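Local coordinates for ParM protein (Staphylococcus aureus, PDB 3JS6) that probably polymerises into dynamic actin-like filaments that help segregate plasmid DNA, at residues I27-G32 and K78-T83; L64-D69 and K93-C98; K158-P163 and R328-L333. One frame throughout, in Å; residues are numbered along the deposited sequence.

In the fold
Contacts 1 and 2 are neighbours, their centres about 8 Å apart, and their segments alternate along the chain: 27-32, 64-69, 78-83, 93-98. Strands 23-33 and 64-66 pair antiparallel in the large mixed sheet of the N-terminal actin-like domain, where Gly-32 N probably bonds to Leu-65 O. Strand 78-79 pairs with strand 23-33 in contact 1, and helix 90-104, next in the chain, packs against one side of the sheet in contact 2. Contact 3 comes later, about 22 Å from either centre, where strand 148-161 of the same sheet meets the C-terminal helix 325-342. The chain thus returns to its first domain after building the second sheet, as in actin-like folds.

Contact 1: residues I27-G32 and K78-T83; sequences IPSRIG and KDTAST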
loop_
_atom_site.group_PDB
_atom_site.type_symbol
_atom_site.label_atom_id
_atom_site.label_comp_id
_atom_site.label_asym_id
_atom_site.label_seq_id
_atom_site.Cartn_x
_atom_site.Cartn_y
_atom_site.Cartn_z
ATOM N N ILE A 27 -5.240 1.562 -7.201
ATOM C CA ILE A 27 -6.671 1.395 -7.450
ATOM C C ILE A 27 -7.353 1.057 -6.145
ATOM O O ILE A 27 -6.777 0.338 -5.310
ATOM C CB ILE A 27 -6.860 0.200 -8.447
ATOM C CG1 ILE A 27 -6.147 0.536 -9.769
ATOM C CG2 ILE A 27 -8.351 -0.130 -8.665
ATOM C CD1 ILE A 27 -5.926 -0.658 -10.701
ATOM N N PRO A 28 -8.589 1.562 -5.941
ATOM C CA PRO A 28 -9.333 1.281 -4.713
ATOM C C PRO A 28 -9.514 -0.220 -4.534
ATOM O O PRO A 28 -9.702 -0.948 -5.497
ATOM C CB PRO A 28 -10.672 1.984 -4.947
ATOM C CG PRO A 28 -10.284 3.170 -5.783
ATOM C CD PRO A 28 -9.303 2.551 -6.777
ATOM N N SER A 29 -9.456 -0.675 -3.288
ATOM C CA SER A 29 -9.607 -2.090 -2.985
ATOM C C SER A 29 -11.090 -2.479 -3.084
ATOM O O SER A 29 -11.741 -2.731 -2.083
ATOM C CB SER A 29 -9.051 -2.351 -1.578
ATOM O OG SER A 29 -9.254 -3.688 -1.179
ATOM N N ARG A 30 -11.603 -2.499 -4.313
ATOM C CA ARG A 30 -13.001 -2.811 -4.620
ATOM C C ARG A 30 -12.974 -3.708 -5.834
ATOM O O ARG A 30 -12.089 -3.599 -6.663
ATOM C CB ARG A 30 -13.790 -1.543 -5.021
ATOM C CG ARG A 30 -14.063 -0.549 -3.906
ATOM C CD ARG A 30 -14.643 0.764 -4.459
ATOM N NE ARG A 30 -15.935 0.598 -5.132
ATOM C CZ ARG A 30 -17.059 0.240 -4.518
ATOM N NH1 ARG A 30 -17.055 -0.006 -3.211
ATOM N NH2 ARG A 30 -18.194 0.164 -5.198
ATOM N N ILE A 31 -13.952 -4.584 -5.953
ATOM C CA ILE A 31 -14.000 -5.474 -7.097
ATOM C C ILE A 31 -15.453 -5.646 -7.546
ATOM O O ILE A 31 -16.375 -5.502 -6.747
ATOM C CB ILE A 31 -13.366 -6.836 -6.731
ATOM C CG1 ILE A 31 -13.081 -7.642 -7.990
ATOM C CG2 ILE A 31 -14.274 -7.610 -5.779
ATOM C CD1 ILE A 31 -12.142 -8.808 -7.738
ATOM N N GLY A 32 -15.648 -5.919 -8.828
ATOM C CA GLY A 32 -16.987 -6.123 -9.350
ATOM C C GLY A 32 -17.045 -7.360 -10.232
ATOM O O GLY A 32 -16.097 -8.166 -10.301
ATOM N N LYS A 78 -17.914 -3.600 -5.101
ATOM C CA LYS A 78 -18.011 -3.768 -3.655
ATOM C C LYS A 78 -16.614 -3.711 -3.031
ATOM O O LYS A 78 -15.645 -4.112 -3.667
ATOM C CB LYS A 78 -18.685 -5.100 -3.356
ATOM C CG LYS A 78 -18.679 -5.445 -1.888
ATOM C CD LYS A 78 -19.183 -6.858 -1.638
ATOM C CE LYS A 78 -20.662 -7.005 -1.963
ATOM N NZ LYS A 78 -21.178 -8.350 -1.582
ATOM N N ASP A 79 -16.500 -3.209 -1.815
ATOM C CA ASP A 79 -15.195 -3.157 -1.151
ATOM C C ASP A 79 -14.773 -4.591 -0.828
ATOM O O ASP A 79 -15.609 -5.417 -0.523
ATOM C CB ASP A 79 -15.288 -2.337 0.145
ATOM C CG ASP A 79 -15.432 -0.841 -0.115
ATOM O OD1 ASP A 79 -15.906 -0.121 0.779
ATOM O OD2 ASP A 79 -15.060 -0.380 -1.211
ATOM N N THR A 80 -13.481 -4.894 -0.910
ATOM C CA THR A 80 -13.010 -6.245 -0.599
ATOM C C THR A 80 -12.770 -6.415 0.901
ATOM O O THR A 80 -12.514 -5.450 1.607
ATOM C CB THR A 80 -11.677 -6.572 -1.317
ATOM O OG1 THR A 80 -10.715 -5.573 -0.982
ATOM C CG2 THR A 80 -11.876 -6.588 -2.862
ATOM N N ALA A 81 -12.843 -7.655 1.369
ATOM C CA ALA A 81 -12.622 -7.971 2.774
ATOM C C ALA A 81 -11.305 -7.381 3.223
ATOM O O ALA A 81 -10.306 -7.416 2.489
ATOM C CB ALA A 81 -12.609 -9.467 2.971
ATOM N N SER A 82 -11.305 -6.840 4.433
ATOM C CA SER A 82 -10.105 -6.228 4.985
ATOM C C SER A 82 -9.803 -6.698 6.416
ATOM O O SER A 82 -8.846 -6.236 7.044
ATOM C CB SER A 82 -10.239 -4.699 4.927
ATOM O OG SER A 82 -11.464 -4.272 5.498
ATOM N N THR A 83 -10.615 -7.624 6.924
ATOM C CA THR A 83 -10.399 -8.152 8.269
ATOM C C THR A 83 -9.126 -8.977 8.289
ATOM O O THR A 83 -8.582 -9.316 7.238
ATOM C CB THR A 83 -11.566 -9.054 8.737
ATOM O OG1 THR A 83 -11.975 -9.917 7.666
ATOM C CG2 THR A 83 -12.744 -8.203 9.196
HETATM O O HOH W 1 -11.866 -2.119 0.760
#
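Arg-30 and Asp-79 face each other as a non-hydrogen-bonded antiparallel pair, their CA atoms 4.1 Å apart, and their side chains lie on the same face of the sheet. The arginine chain is extended through CD and then bends at chi3 (62°), which folds the guanidinium back over the neighbouring strand. Arg-30 NH1 donates to Asp-79 OD2 at 2.8 Å in a salt bridge with an N-H...O angle of 152°. The carboxylate stands almost perpendicular to the guanidinium, and the exact place of OD2 is less certain because it also crowds Arg-30 CG. One face of the guanidinium lies over the backbone of Lys-78, while NH2 turns to a second acid, Asp-71, so that the arginine links two carboxylates.

Next along the strands, Ile-31 and Lys-78 form the hydrogen-bonded pair: Ile-31 N gives to Lys-78 O at 2.9 Å, and Lys-78 N returns a bond of the same length to Ile-31 O. Beyond the pairing, Ser-29 O accepts the backbone N of Thr-80 at 3.0 Å along a nearly straight N-H, and a water also donates to this carbonyl. Thr-80 CG2 lies beside its own backbone N, opposite the carbonyl carbon, and from there meets Ile-31 CG2 at 3.9 Å, the two side chains crossing at about a right angle on the face away from the salt bridge. Ser-91 and Asp-94 of helix 90-104 touch Thr-80 and Ile-31 respectively on that inner side.

Ser-29 is the centre of an inverse gamma turn that interrupts strand 23-33. Strand 78-79 is a short antiparallel pairing partner of strand 23-33 in the N-terminal sheet of an actin-like domain, next to the part that pairs with strand 15-20, with a cross-strand ion pair on its outer face.

Contact 2: residues L64-D69 and K93-C98; sequences LLFGND and KDLVEC
With CG opposite its own backbone N (chi1 -177°), the ring of Phe-66 stands out from strand 64-66 toward the helix, where Leu-95 and Cys-98 both meet it from the same side. In Leu-95, chi1 of 175° carries CG toward the ring and the turn at chi2 brings CD1 onto it, although its CB points away from the strand. Leu-95 CD1 lies 3.4 Å from Phe-66 CE1, a close contact made obliquely to the ring. One helical turn on, Cys-98 brings CB to 3.7 Å from Phe-66 CD2, again at a slant, and its SG reaches the other way to Leu-64 CD1, also at 3.7 Å. The cysteine therefore wedges between the two strand residues whose side chains point to the helix.

Leu-64 completes the seam. Its CD1 packs on Asp-94 CB at 3.8 Å, while CD2 comes 3.8 Å from Asp-94 OD1, the two side chains crossing at about a right angle, with the apolar base of the acid covered.

The contact is buried and made mainly by side chains. Phe-54 of strand 52-56 touches Leu-64, Phe-66 and Cys-98, and Ile-27 of strand 23-33 adds to the Phe-66 side. The strand and helix axes pass 9.4 Å apart at 69°, so helix 90-104 runs steeply across the strand. This is the hydrophobic core of an alpha/beta layer, a helix laid on the sheet of the N-terminal actin-like domain.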
loop_
_atom_site.group_PDB
_atom_site.type_symbol
_atom_site.label_atom_id
_atom_site.label_comp_id
_atom_site.label_asym_id
_atom_site.label_seq_id
_atom_site.Cartn_x
_atom_site.Cartn_y
_atom_site.Cartn_z
ATOM N N LEU A 64 -14.427 -11.017 -13.670
ATOM C CA LEU A 64 -14.178 -10.049 -12.602
ATOM C C LEU A 64 -13.889 -8.654 -13.183
ATOM O O LEU A 64 -13.333 -8.544 -14.266
ATOM C CB LEU A 64 -12.996 -10.524 -11.747
ATOM C CG LEU A 64 -13.173 -11.818 -10.920
ATOM C CD1 LEU A 64 -11.821 -12.238 -10.295
ATOM C CD2 LEU A 64 -14.186 -11.569 -9.824
ATOM N N LEU A 65 -14.257 -7.606 -12.447
ATOM C CA LEU A 65 -14.041 -6.219 -12.878
ATOM C C LEU A 65 -13.183 -5.514 -11.841
ATOM O O LEU A 65 -13.511 -5.505 -10.641
ATOM C CB LEU A 65 -15.388 -5.496 -13.021
ATOM C CG LEU A 65 -16.205 -6.041 -14.191
ATOM C CD1 LEU A 65 -17.615 -5.448 -14.170
ATOM C CD2 LEU A 65 -15.456 -5.687 -15.505
ATOM N N PHE A 66 -12.101 -4.901 -12.303
ATOM C CA PHE A 66 -11.161 -4.232 -11.403
ATOM C C PHE A 66 -10.508 -3.048 -12.098
ATOM O O PHE A 66 -10.055 -3.161 -13.240
ATOM C CB PHE A 66 -10.094 -5.251 -10.979
ATOM C CG PHE A 66 -9.084 -4.729 -9.994
ATOM C CD1 PHE A 66 -9.479 -4.210 -8.768
ATOM C CD2 PHE A 66 -7.724 -4.779 -10.291
ATOM C CE1 PHE A 66 -8.523 -3.744 -7.847
ATOM C CE2 PHE A 66 -6.771 -4.321 -9.381
ATOM C CZ PHE A 66 -7.180 -3.802 -8.154
ATOM N N GLY A 67 -10.454 -1.915 -11.404
ATOM C CA GLY A 67 -9.857 -0.716 -11.977
ATOM C C GLY A 67 -10.417 0.560 -11.365
ATOM O O GLY A 67 -11.454 0.551 -10.683
ATOM N N ASN A 68 -9.725 1.668 -11.604
ATOM C CA ASN A 68 -10.143 2.965 -11.078
ATOM C C ASN A 68 -11.544 3.387 -11.504
ATOM O O ASN A 68 -12.240 4.076 -10.754
ATOM C CB ASN A 68 -9.149 4.035 -11.515
ATOM C CG ASN A 68 -7.871 3.966 -10.736
ATOM O OD1 ASN A 68 -7.894 4.075 -9.519
ATOM N ND2 ASN A 68 -6.746 3.780 -11.425
ATOM N N ASP A 69 -11.964 2.984 -12.700
ATOM C CA ASP A 69 -13.290 3.370 -13.193
ATOM C C ASP A 69 -14.344 2.295 -12.999
ATOM O O ASP A 69 -15.382 2.295 -13.684
ATOM C CB ASP A 69 -13.228 3.725 -14.675
ATOM C CG ASP A 69 -12.547 5.049 -14.928
ATOM O OD1 ASP A 69 -12.606 5.912 -14.038
ATOM O OD2 ASP A 69 -11.966 5.231 -16.019
ATOM N N LYS A 93 -9.335 -12.788 -2.130
ATOM C CA LYS A 93 -8.656 -13.713 -3.025
ATOM C C LYS A 93 -8.803 -13.271 -4.475
ATOM O O LYS A 93 -7.852 -13.372 -5.242
ATOM C CB LYS A 93 -9.182 -15.137 -2.842
ATOM C CG LYS A 93 -8.748 -15.724 -1.503
ATOM C CD LYS A 93 -9.072 -17.201 -1.364
ATOM C CE LYS A 93 -10.516 -17.447 -1.026
ATOM N NZ LYS A 93 -10.701 -18.891 -0.722
ATOM N N ASP A 94 -9.984 -12.775 -4.853
ATOM C CA ASP A 94 -10.200 -12.324 -6.227
ATOM C C ASP A 94 -9.371 -11.060 -6.500
ATOM O O ASP A 94 -8.805 -10.897 -7.586
ATOM C CB ASP A 94 -11.689 -12.034 -6.484
ATOM C CG ASP A 94 -12.548 -13.313 -6.554
ATOM O OD1 ASP A 94 -13.791 -13.206 -6.468
ATOM O OD2 ASP A 94 -11.993 -14.423 -6.712
ATOM N N LEU A 95 -9.314 -10.167 -5.515
ATOM C CA LEU A 95 -8.539 -8.943 -5.619
ATOM C C LEU A 95 -7.059 -9.303 -5.904
ATOM O O LEU A 95 -6.403 -8.694 -6.755
ATOM C CB LEU A 95 -8.613 -8.159 -4.315
ATOM C CG LEU A 95 -7.745 -6.883 -4.234
ATOM C CD1 LEU A 95 -8.300 -5.806 -5.192
ATOM C CD2 LEU A 95 -7.747 -6.353 -2.796
ATOM N N VAL A 96 -6.538 -10.285 -5.180
ATOM C CA VAL A 96 -5.144 -10.699 -5.382
ATOM C C VAL A 96 -4.931 -11.178 -6.829
ATOM O O VAL A 96 -3.966 -10.767 -7.490
ATOM C CB VAL A 96 -4.749 -11.811 -4.379
ATOM C CG1 VAL A 96 -3.364 -12.386 -4.741
ATOM C CG2 VAL A 96 -4.705 -11.238 -2.971
ATOM N N GLU A 97 -5.822 -12.036 -7.335
ATOM C CA GLU A 97 -5.688 -12.508 -8.719
ATOM C C GLU A 97 -5.741 -11.355 -9.751
ATOM O O GLU A 97 -4.947 -11.339 -10.694
ATOM C CB GLU A 97 -6.780 -13.532 -9.082
ATOM C CG GLU A 97 -6.745 -14.828 -8.278
ATOM C CD GLU A 97 -5.418 -15.534 -8.384
ATOM O OE1 GLU A 97 -4.952 -15.722 -9.520
ATOM O OE2 GLU A 97 -4.845 -15.890 -7.334
ATOM N N CYS A 98 -6.686 -10.418 -9.609
ATOM C CA CYS A 98 -6.764 -9.286 -10.560
ATOM C C CYS A 98 -5.530 -8.367 -10.501
ATOM O O CYS A 98 -5.114 -7.809 -11.518
ATOM C CB CYS A 98 -8.026 -8.447 -10.304
ATOM S SG CYS A 98 -9.535 -9.400 -10.591
#

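Contact 3: residues K158-P163 and R328-L333; sequences KIVAQP and RGYEKL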
loop_
_atom_site.group_PDB
_atom_site.type_symbol
_atom_site.label_atom_id
_atom_site.label_comp_id
_atom_site.label_asym_id
_atom_site.label_seq_id
_atom_site.Cartn_x
_atom_site.Cartn_y
_atom_site.Cartn_z
ATOM N N LYS A 158 8.182 -13.253 -1.171
ATOM C CA LYS A 158 8.860 -12.685 -0.020
ATOM C C LYS A 158 7.902 -11.722 0.646
ATOM O O LYS A 158 7.446 -10.773 0.016
ATOM C CB LYS A 158 10.122 -11.961 -0.461
ATOM C CG LYS A 158 10.902 -11.273 0.676
ATOM C CD LYS A 158 11.326 -12.230 1.795
ATOM C CE LYS A 158 12.311 -11.551 2.744
ATOM N NZ LYS A 158 12.633 -12.395 3.910
ATOM N N ILE A 159 7.592 -11.986 1.913
ATOM C CA ILE A 159 6.670 -11.146 2.665
ATOM C C ILE A 159 7.307 -10.504 3.900
ATOM O O ILE A 159 7.926 -11.192 4.708
ATOM C CB ILE A 159 5.477 -11.966 3.170
ATOM C CG1 ILE A 159 4.720 -12.598 2.000
ATOM C CG2 ILE A 159 4.583 -11.077 4.000
ATOM C CD1 ILE A 159 3.886 -13.763 2.408
ATOM N N VAL A 160 7.171 -9.191 4.058
ATOM C CA VAL A 160 7.704 -8.572 5.264
ATOM C C VAL A 160 6.625 -7.747 5.958
ATOM O O VAL A 160 5.494 -7.656 5.466
ATOM C CB VAL A 160 8.912 -7.656 4.956
ATOM C CG1 VAL A 160 10.036 -8.486 4.350
ATOM C CG2 VAL A 160 8.503 -6.517 4.044
ATOM N N ALA A 161 6.962 -7.167 7.107
ATOM C CA ALA A 161 6.014 -6.295 7.822
ATOM C C ALA A 161 5.884 -5.017 6.986
ATOM O O ALA A 161 6.878 -4.502 6.476
ATOM C CB ALA A 161 6.549 -5.963 9.220
ATOM N N GLN A 162 4.678 -4.483 6.856
ATOM C CA GLN A 162 4.466 -3.305 6.009
ATOM C C GLN A 162 5.373 -2.100 6.211
ATOM O O GLN A 162 5.853 -1.513 5.230
ATOM C CB GLN A 162 3.012 -2.852 6.092
ATOM C CG GLN A 162 2.047 -3.993 6.080
ATOM C CD GLN A 162 0.638 -3.546 5.784
ATOM O OE1 GLN A 162 0.151 -2.551 6.342
ATOM N NE2 GLN A 162 -0.033 -4.282 4.906
ATOM N N PRO A 163 5.607 -1.695 7.475
ATOM C CA PRO A 163 6.479 -0.536 7.700
ATOM C C PRO A 163 7.880 -0.778 7.153
ATOM O O PRO A 163 8.605 0.175 6.888
ATOM C CB PRO A 163 6.485 -0.376 9.230
ATOM C CG PRO A 163 5.172 -0.975 9.650
ATOM C CD PRO A 163 5.060 -2.202 8.748
ATOM N N ARG A 328 7.966 0.224 -3.520
ATOM C CA ARG A 328 9.348 0.425 -3.946
ATOM C C ARG A 328 10.254 -0.326 -2.990
ATOM O O ARG A 328 11.296 -0.815 -3.398
ATOM C CB ARG A 328 9.754 1.917 -3.958
ATOM C CG ARG A 328 9.042 2.787 -5.047
ATOM C CD ARG A 328 9.647 4.196 -5.150
ATOM N NE ARG A 328 9.507 4.981 -3.927
ATOM C CZ ARG A 328 8.517 5.814 -3.622
ATOM N NH1 ARG A 328 7.510 6.032 -4.451
ATOM N NH2 ARG A 328 8.534 6.420 -2.450
ATOM N N GLY A 329 9.866 -0.418 -1.718
ATOM C CA GLY A 329 10.694 -1.140 -0.765
ATOM C C GLY A 329 10.612 -2.640 -1.001
ATOM O O GLY A 329 11.635 -3.336 -0.985
ATOM N N TYR A 330 9.401 -3.151 -1.208
ATOM C CA TYR A 330 9.211 -4.585 -1.451
ATOM C C TYR A 330 9.927 -4.981 -2.742
ATOM O O TYR A 330 10.493 -6.071 -2.834
ATOM C CB TYR A 330 7.723 -4.949 -1.616
ATOM C CG TYR A 330 6.815 -4.579 -0.458
ATOM C CD1 TYR A 330 5.447 -4.388 -0.673
ATOM C CD2 TYR A 330 7.313 -4.445 0.843
ATOM C CE1 TYR A 330 4.574 -4.075 0.371
ATOM C CE2 TYR A 330 6.448 -4.128 1.907
ATOM C CZ TYR A 330 5.081 -3.948 1.657
ATOM O OH TYR A 330 4.207 -3.652 2.683
ATOM N N GLU A 331 9.902 -4.099 -3.740
ATOM C CA GLU A 331 10.552 -4.409 -5.021
ATOM C C GLU A 331 12.043 -4.711 -4.851
ATOM O O GLU A 331 12.573 -5.622 -5.492
ATOM C CB GLU A 331 10.362 -3.264 -5.999
ATOM C CG GLU A 331 11.044 -3.473 -7.331
ATOM C CD GLU A 331 10.699 -2.374 -8.322
ATOM O OE1 GLU A 331 10.917 -1.187 -7.992
ATOM O OE2 GLU A 331 10.211 -2.698 -9.429
ATOM N N LYS A 332 12.716 -3.964 -3.983
ATOM C CA LYS A 332 14.140 -4.210 -3.737
ATOM C C LYS A 332 14.374 -5.628 -3.181
ATOM O O LYS A 332 15.315 -6.312 -3.582
ATOM C CB LYS A 332 14.702 -3.140 -2.798
ATOM C CG LYS A 332 14.702 -1.753 -3.451
ATOM C CD LYS A 332 14.977 -0.650 -2.437
ATOM C CE LYS A 332 14.926 0.717 -3.094
ATOM N NZ LYS A 332 15.300 1.786 -2.112
ATOM N N LEU A 333 13.522 -6.071 -2.267
ATOM C CA LEU A 333 13.643 -7.414 -1.702
ATOM C C LEU A 333 13.313 -8.435 -2.794
ATOM O O LEU A 333 13.868 -9.540 -2.826
ATOM C CB LEU A 333 12.667 -7.593 -0.520
ATOM C CG LEU A 333 12.937 -6.755 0.742
ATOM C CD1 LEU A 333 11.868 -7.035 1.789
ATOM C CD2 LEU A 333 14.326 -7.114 1.308
#
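Tyr-330, the first residue of 328-333 to touch the strand, brings its ring against Val-160. The tyrosine CG lies opposite the carbonyl carbon (chi1 -57°), a setting that carries the far end of the ring to the strand's C-terminal end. Tyr-330 CE2 meets Val-160 CG2 at 3.8 Å, obliquely to the ring. Farther out, its OH sits over the start of the segment that follows the strand, 3.4 Å from Gln-162 CA and 3.7 Å from Gln-162 CB; the Gln-162 amide is turned 43° from the ring.

Three residues later, Leu-333 points at the strand from the same side of the helix. Its CD1 meets Val-160 CG1 tip to tip at 3.5 Å, tighter than usual for two methyls, while Val-160 CG2 lies mainly against the tyrosine. Lys-158 adds the aliphatic part of its chain, with CG 4.3 Å from Leu-333 CB.

The helix axis passes 9.2 Å from that of strand 158-161, at 136° between their directions. Tyr-330 also touches Ala-117 of strand 111-120 and Asp-10 of strand 4-11, so the C-terminal helix lies across neighbouring strands of the N-terminal sheet, close to where strand 148-161 gives way to helix 162-169.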